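Local coordinates for protein alcohol dehydrogenase (Thermus sp., PDB 4CPD) that probably oxidises alcohols to aldehydes or ketones with NAD+ as coenzyme and zinc as cofactor, as a medium-chain dehydrogenase, at residues D79-T91 against L292-A304. Numbering follows the deposited sequence.
Sequences DWVVGPFHIACGT and LANVHLYIDAVLA. With ZN (zinc ion), chain F; NAD (nicotinamide-adenine-dinucleotide), chain G.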
loop_
_atom_site.group_PDB
_atom_site.type_symbol
_atom_site.label_atom_id
_atom_site.label_comp_id
_atom_site.label_asym_id
_atom_site.label_seq_id
_atom_site.Cartn_x
_atom_site.Cartn_y
_atom_site.Cartn_z
ATOM N N ASP A 79 -2.216 8.927 -39.019
ATOM C CA ASP A 79 -2.800 8.955 -37.691
ATOM C C ASP A 79 -1.998 9.690 -36.626
ATOM O O ASP A 79 -0.808 9.454 -36.452
ATOM C CB ASP A 79 -3.074 7.520 -37.223
ATOM C CG ASP A 79 -4.195 6.838 -38.001
ATOM O OD1 ASP A 79 -4.859 7.494 -38.841
ATOM O OD2 ASP A 79 -4.417 5.633 -37.742
ATOM N N TRP A 80 -2.694 10.582 -35.925
ATOM C CA TRP A 80 -2.159 11.270 -34.768
ATOM C C TRP A 80 -2.140 10.312 -33.588
ATOM O O TRP A 80 -3.144 9.667 -33.283
ATOM C CB TRP A 80 -3.002 12.501 -34.421
ATOM C CG TRP A 80 -2.680 13.664 -35.286
ATOM C CD1 TRP A 80 -3.283 13.991 -36.456
ATOM C CD2 TRP A 80 -1.655 14.641 -35.078
ATOM N NE1 TRP A 80 -2.698 15.106 -36.992
ATOM C CE2 TRP A 80 -1.694 15.528 -36.165
ATOM C CE3 TRP A 80 -0.715 14.851 -34.088
ATOM C CZ2 TRP A 80 -0.829 16.612 -36.284
ATOM C CZ3 TRP A 80 0.136 15.936 -34.207
ATOM C CH2 TRP A 80 0.073 16.798 -35.300
ATOM N N VAL A 81 -0.995 10.228 -32.926
ATOM C CA VAL A 81 -0.837 9.295 -31.826
ATOM C C VAL A 81 -0.033 9.869 -30.667
ATOM O O VAL A 81 0.730 10.839 -30.799
ATOM C CB VAL A 81 -0.149 7.987 -32.250
ATOM C CG1 VAL A 81 -1.011 7.222 -33.243
ATOM C CG2 VAL A 81 1.257 8.268 -32.794
ATOM N N VAL A 82 -0.246 9.235 -29.524
ATOM C CA VAL A 82 0.530 9.464 -28.357
ATOM C C VAL A 82 0.811 8.080 -27.699
ATOM O O VAL A 82 0.162 7.063 -28.002
ATOM C CB VAL A 82 -0.210 10.415 -27.449
ATOM C CG1 VAL A 82 -1.316 9.686 -26.720
ATOM C CG2 VAL A 82 0.743 11.031 -26.434
ATOM N N GLY A 83 1.812 8.010 -26.840
ATOM C CA GLY A 83 2.165 6.722 -26.235
ATOM C C GLY A 83 2.785 6.921 -24.882
ATOM O O GLY A 83 3.323 7.990 -24.610
ATOM N N PRO A 84 2.697 5.907 -24.022
ATOM C CA PRO A 84 3.405 5.906 -22.745
ATOM C C PRO A 84 4.914 6.089 -22.896
ATOM O O PRO A 84 5.502 5.625 -23.855
ATOM C CB PRO A 84 3.142 4.512 -22.204
ATOM C CG PRO A 84 1.849 4.129 -22.815
ATOM C CD PRO A 84 1.916 4.676 -24.203
ATOM N N PHE A 85 5.523 6.761 -21.935
ATOM C CA PHE A 85 6.948 6.928 -21.915
ATOM C C PHE A 85 7.719 5.634 -21.696
ATOM O O PHE A 85 8.921 5.607 -21.851
ATOM C CB PHE A 85 7.331 7.947 -20.848
ATOM C CG PHE A 85 7.190 7.463 -19.431
ATOM C CD1 PHE A 85 8.225 6.775 -18.800
ATOM C CD2 PHE A 85 6.060 7.778 -18.694
ATOM C CE1 PHE A 85 8.114 6.378 -17.475
ATOM C CE2 PHE A 85 5.944 7.368 -17.372
ATOM C CZ PHE A 85 6.974 6.674 -16.763
ATOM N N HIS A 86 7.042 4.576 -21.317
ATOM C CA HIS A 86 7.709 3.341 -21.092
ATOM C C HIS A 86 7.030 2.277 -21.941
ATOM O O HIS A 86 5.845 2.324 -22.141
ATOM C CB HIS A 86 7.676 2.989 -19.604
ATOM C CG HIS A 86 6.302 2.711 -19.084
ATOM N ND1 HIS A 86 5.440 3.709 -18.697
ATOM C CD2 HIS A 86 5.640 1.547 -18.879
ATOM C CE1 HIS A 86 4.312 3.174 -18.267
ATOM N NE2 HIS A 86 4.400 1.866 -18.381
ATOM N N ILE A 87 7.798 1.303 -22.415
ATOM C CA ILE A 87 7.296 0.335 -23.367
ATOM C C ILE A 87 7.035 -0.976 -22.692
ATOM O O ILE A 87 7.578 -1.249 -21.635
ATOM C CB ILE A 87 8.266 0.119 -24.553
ATOM C CG1 ILE A 87 9.588 -0.508 -24.095
ATOM C CG2 ILE A 87 8.592 1.441 -25.217
ATOM C CD1 ILE A 87 10.311 -1.262 -25.204
ATOM N N ALA A 88 6.214 -1.785 -23.345
ATOM C CA ALA A 88 5.700 -3.003 -22.788
ATOM C C ALA A 88 5.380 -3.947 -23.915
ATOM O O ALA A 88 5.040 -3.510 -24.998
ATOM C CB ALA A 88 4.461 -2.741 -21.958
ATOM N N CYS A 89 5.484 -5.239 -23.643
ATOM C CA CYS A 89 5.482 -6.242 -24.674
ATOM C C CYS A 89 4.099 -6.827 -24.864
ATOM O O CYS A 89 3.781 -7.311 -25.942
ATOM C CB CYS A 89 6.489 -7.359 -24.308
ATOM S SG CYS A 89 5.906 -8.573 -23.075
ATOM N N GLY A 90 3.328 -6.886 -23.785
ATOM C CA GLY A 90 1.967 -7.366 -23.845
ATOM C C GLY A 90 1.774 -8.865 -23.640
ATOM O O GLY A 90 0.623 -9.355 -23.602
ATOM N N THR A 91 2.869 -9.615 -23.532
ATOM C CA THR A 91 2.751 -11.084 -23.405
ATOM C C THR A 91 3.511 -11.693 -22.223
ATOM O O THR A 91 3.211 -12.808 -21.824
ATOM C CB THR A 91 3.117 -11.835 -24.733
ATOM O OG1 THR A 91 4.441 -11.464 -25.170
ATOM C CG2 THR A 91 2.091 -11.526 -25.841
ATOM N N LEU A 292 7.021 3.292 -10.212
ATOM C CA LEU A 292 6.980 3.998 -11.462
ATOM C C LEU A 292 5.608 3.799 -12.102
ATOM O O LEU A 292 4.964 2.759 -11.924
ATOM C CB LEU A 292 8.085 3.482 -12.373
ATOM C CG LEU A 292 9.502 3.472 -11.771
ATOM C CD1 LEU A 292 10.517 3.072 -12.824
ATOM C CD2 LEU A 292 9.915 4.813 -11.161
ATOM N N ALA A 293 5.169 4.791 -12.863
ATOM C CA ALA A 293 3.813 4.815 -13.403
ATOM C C ALA A 293 3.524 3.647 -14.243
ATOM O O ALA A 293 4.414 3.108 -14.874
ATOM C CB ALA A 293 3.631 6.047 -14.235
ATOM N N ASN A 294 2.264 3.262 -14.276
ATOM C CA ASN A 294 1.793 2.166 -15.131
ATOM C C ASN A 294 0.812 2.795 -16.110
ATOM O O ASN A 294 -0.398 2.525 -16.139
ATOM C CB ASN A 294 1.144 1.079 -14.288
ATOM C CG ASN A 294 0.620 -0.067 -15.113
ATOM O OD1 ASN A 294 1.054 -0.294 -16.235
ATOM N ND2 ASN A 294 -0.319 -0.802 -14.565
ATOM N N VAL A 295 1.376 3.670 -16.919
ATOM C CA VAL A 295 0.615 4.538 -17.800
ATOM C C VAL A 295 -0.429 3.829 -18.639
ATOM O O VAL A 295 -1.542 4.334 -18.793
ATOM C CB VAL A 295 1.549 5.315 -18.729
ATOM C CG1 VAL A 295 0.743 6.159 -19.701
ATOM C CG2 VAL A 295 2.496 6.202 -17.917
ATOM N N HIS A 296 -0.080 2.673 -19.169
ATOM C CA HIS A 296 -0.987 1.938 -20.059
ATOM C C HIS A 296 -2.326 1.649 -19.406
ATOM O O HIS A 296 -3.338 1.603 -20.076
ATOM C CB HIS A 296 -0.387 0.610 -20.482
ATOM C CG HIS A 296 0.954 0.730 -21.130
ATOM N ND1 HIS A 296 2.075 1.137 -20.441
ATOM C CD2 HIS A 296 1.357 0.492 -22.403
ATOM C CE1 HIS A 296 3.111 1.138 -21.253
ATOM N NE2 HIS A 296 2.700 0.762 -22.451
ATOM N N LEU A 297 -2.315 1.424 -18.091
ATOM C CA LEU A 297 -3.515 1.076 -17.391
ATOM C C LEU A 297 -4.520 2.238 -17.427
ATOM O O LEU A 297 -5.699 1.990 -17.452
ATOM C CB LEU A 297 -3.188 0.687 -15.940
ATOM C CG LEU A 297 -4.341 -0.026 -15.190
ATOM C CD1 LEU A 297 -4.671 -1.336 -15.851
ATOM C CD2 LEU A 297 -3.991 -0.257 -13.723
ATOM N N TYR A 298 -4.027 3.481 -17.442
ATOM C CA TYR A 298 -4.838 4.672 -17.278
ATOM C C TYR A 298 -5.015 5.507 -18.531
ATOM O O TYR A 298 -5.901 6.331 -18.601
ATOM C CB TYR A 298 -4.192 5.547 -16.208
ATOM C CG TYR A 298 -3.991 4.791 -14.913
ATOM C CD1 TYR A 298 -5.087 4.340 -14.186
ATOM C CD2 TYR A 298 -2.717 4.519 -14.423
ATOM C CE1 TYR A 298 -4.919 3.642 -13.012
ATOM C CE2 TYR A 298 -2.541 3.813 -13.254
ATOM C CZ TYR A 298 -3.645 3.380 -12.564
ATOM O OH TYR A 298 -3.502 2.694 -11.404
ATOM N N ILE A 299 -4.172 5.312 -19.524
ATOM C CA ILE A 299 -4.105 6.246 -20.645
ATOM C C ILE A 299 -5.432 6.424 -21.384
ATOM O O ILE A 299 -5.729 7.506 -21.811
ATOM C CB ILE A 299 -2.995 5.842 -21.634
ATOM C CG1 ILE A 299 -2.697 6.982 -22.590
ATOM C CG2 ILE A 299 -3.392 4.595 -22.420
ATOM C CD1 ILE A 299 -1.422 6.766 -23.361
ATOM N N ASP A 300 -6.243 5.381 -21.509
ATOM C CA ASP A 300 -7.502 5.497 -22.263
ATOM C C ASP A 300 -8.470 6.437 -21.551
ATOM O O ASP A 300 -9.102 7.277 -22.199
ATOM C CB ASP A 300 -8.122 4.125 -22.530
ATOM C CG ASP A 300 -7.244 3.261 -23.451
ATOM O OD1 ASP A 300 -6.960 3.698 -24.579
ATOM O OD2 ASP A 300 -6.770 2.169 -23.044
ATOM N N ALA A 301 -8.543 6.324 -20.223
ATOM C CA ALA A 301 -9.411 7.182 -19.432
ATOM C C ALA A 301 -8.907 8.593 -19.440
ATOM O O ALA A 301 -9.687 9.525 -19.483
ATOM C CB ALA A 301 -9.501 6.692 -18.013
ATOM N N VAL A 302 -7.593 8.760 -19.390
ATOM C CA VAL A 302 -7.018 10.108 -19.359
ATOM C C VAL A 302 -7.344 10.833 -20.665
ATOM O O VAL A 302 -7.845 11.936 -20.664
ATOM C CB VAL A 302 -5.504 10.050 -19.096
ATOM C CG1 VAL A 302 -4.853 11.400 -19.340
ATOM C CG2 VAL A 302 -5.263 9.603 -17.664
ATOM N N LEU A 303 -7.098 10.169 -21.776
ATOM C CA LEU A 303 -7.484 10.699 -23.081
ATOM C C LEU A 303 -8.984 11.109 -23.160
ATOM O O LEU A 303 -9.324 12.184 -23.657
ATOM C CB LEU A 303 -7.172 9.686 -24.193
ATOM C CG LEU A 303 -5.688 9.478 -24.485
ATOM C CD1 LEU A 303 -5.422 8.385 -25.519
ATOM C CD2 LEU A 303 -5.050 10.766 -24.953
ATOM N N ALA A 304 -9.883 10.263 -22.693
ATOM C CA ALA A 304 -11.287 10.618 -22.723
ATOM C C ALA A 304 -11.525 11.932 -21.924
ATOM O O ALA A 304 -12.333 12.764 -22.307
ATOM C CB ALA A 304 -12.146 9.457 -22.195
HETATM ZN ZN ZN F . 5.781 -7.451 -21.062
HETATM P PA NAD G . 10.449 18.992 -11.073
HETATM O O1A NAD G . 10.271 19.948 -12.254
HETATM O O2A NAD G . 11.840 18.787 -10.481
HETATM O O5B NAD G . 9.443 19.313 -9.845
HETATM C C5B NAD G . 9.846 19.103 -8.492
HETATM C C4B NAD G . 9.147 20.106 -7.580
HETATM O O4B NAD G . 9.296 19.708 -6.211
HETATM C C3B NAD G . 9.752 21.507 -7.727
HETATM O O3B NAD G . 8.760 22.544 -7.789
HETATM C C2B NAD G . 10.560 21.679 -6.472
HETATM O O2B NAD G . 10.657 23.053 -6.083
HETATM C C1B NAD G . 9.759 20.847 -5.491
HETATM N N9A NAD G . 10.602 20.451 -4.363
HETATM C C8A NAD G . 11.870 20.002 -4.461
HETATM N N7A NAD G . 12.344 19.744 -3.218
HETATM C C5A NAD G . 11.369 20.025 -2.324
HETATM C C6A NAD G . 11.208 19.961 -0.857
HETATM N N6A NAD G . 12.239 19.526 -0.115
HETATM N N1A NAD G . 10.031 20.344 -0.294
HETATM C C2A NAD G . 9.002 20.777 -1.048
HETATM N N3A NAD G . 9.083 20.860 -2.397
HETATM C C4A NAD G . 10.213 20.503 -3.080
HETATM O O3 NAD G . 9.940 17.511 -11.495
HETATM P PN NAD G . 8.522 17.061 -12.140
HETATM O O1N NAD G . 8.718 17.202 -13.637
HETATM O O2N NAD G . 7.337 17.663 -11.377
HETATM O O5D NAD G . 8.507 15.497 -11.730
HETATM C C5D NAD G . 8.101 15.177 -10.384
HETATM C C4D NAD G . 8.798 13.971 -9.759
HETATM O O4D NAD G . 8.102 12.788 -10.176
HETATM C C3D NAD G . 10.259 13.794 -10.177
HETATM O O3D NAD G . 10.978 13.210 -9.077
HETATM C C2D NAD G . 10.171 12.863 -11.390
HETATM O O2D NAD G . 11.381 12.132 -11.716
HETATM C C1D NAD G . 9.011 11.970 -10.946
HETATM N N1N NAD G . 8.323 11.276 -12.047
HETATM C C2N NAD G . 7.999 10.008 -11.779
HETATM C C3N NAD G . 7.345 9.206 -12.703
HETATM C C7N NAD G . 7.029 7.806 -12.259
HETATM O O7N NAD G . 6.923 6.893 -13.061
HETATM N N7N NAD G . 6.843 7.607 -10.939
HETATM C C4N NAD G . 7.008 9.745 -13.956
HETATM C C5N NAD G . 7.351 11.075 -14.229
HETATM C C6N NAD G . 8.016 11.831 -13.249
#
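A293 sets its CB near the plane of the F85 ring, at the edge, with CE2 4.1 Å away, while its backbone N donates a nearly straight hydrogen bond of 2.7 Å to O7N, the carboxamide oxygen of NAD. A small residue suits this place, because ring and nicotinamide amide come close together here. F85 itself lies beside D152 and H59, which bind the zinc ion next to the coenzyme, and its CZ comes near NAD O7N, so its flat apolar ring borders both metal site and coenzyme.

V295 uses both branches. With CG1 anti to the backbone N (chi1 177°), that methyl meets P84 CB at 3.8 Å, and CG2 approaches F85 CE2 at 3.7 Å. The H86 ring brings its CE1 edge to the V295 backbone N, nearly in plane.

H296 is gripped from two directions. P84 CG stands over the middle of the imidazole, 3.5 Å from its centroid, in a CH-pi contact; a proline offers a rigid, apolar ring for such a face. Toward H86 the H296 ring presents an edge, an offset edge-to-face pair with planes at 70° and centroids 4.6 Å apart. A88 CB, a small methyl, lies oblique to this ring.

One turn after V295, the extended I299 chain carries CD1 to P84 CD, 4.0 Å away, and a turn later L303 CD2 reaches V82 CG1; branched aliphatics suit this buried, apolar part of the contact.

The contact joins helix 295-307, which follows strand 286-290, outermost in this chain's six-stranded parallel Rossmann sheet, to the catalytic domain. There strand 80-82 pairs with 60-68 and 136-137, and C89 binds the second zinc with C92, C95 and C103. Helix 153-163 touches A293, V295 and V302, whereas helix 131-134 packs on A88 and H296.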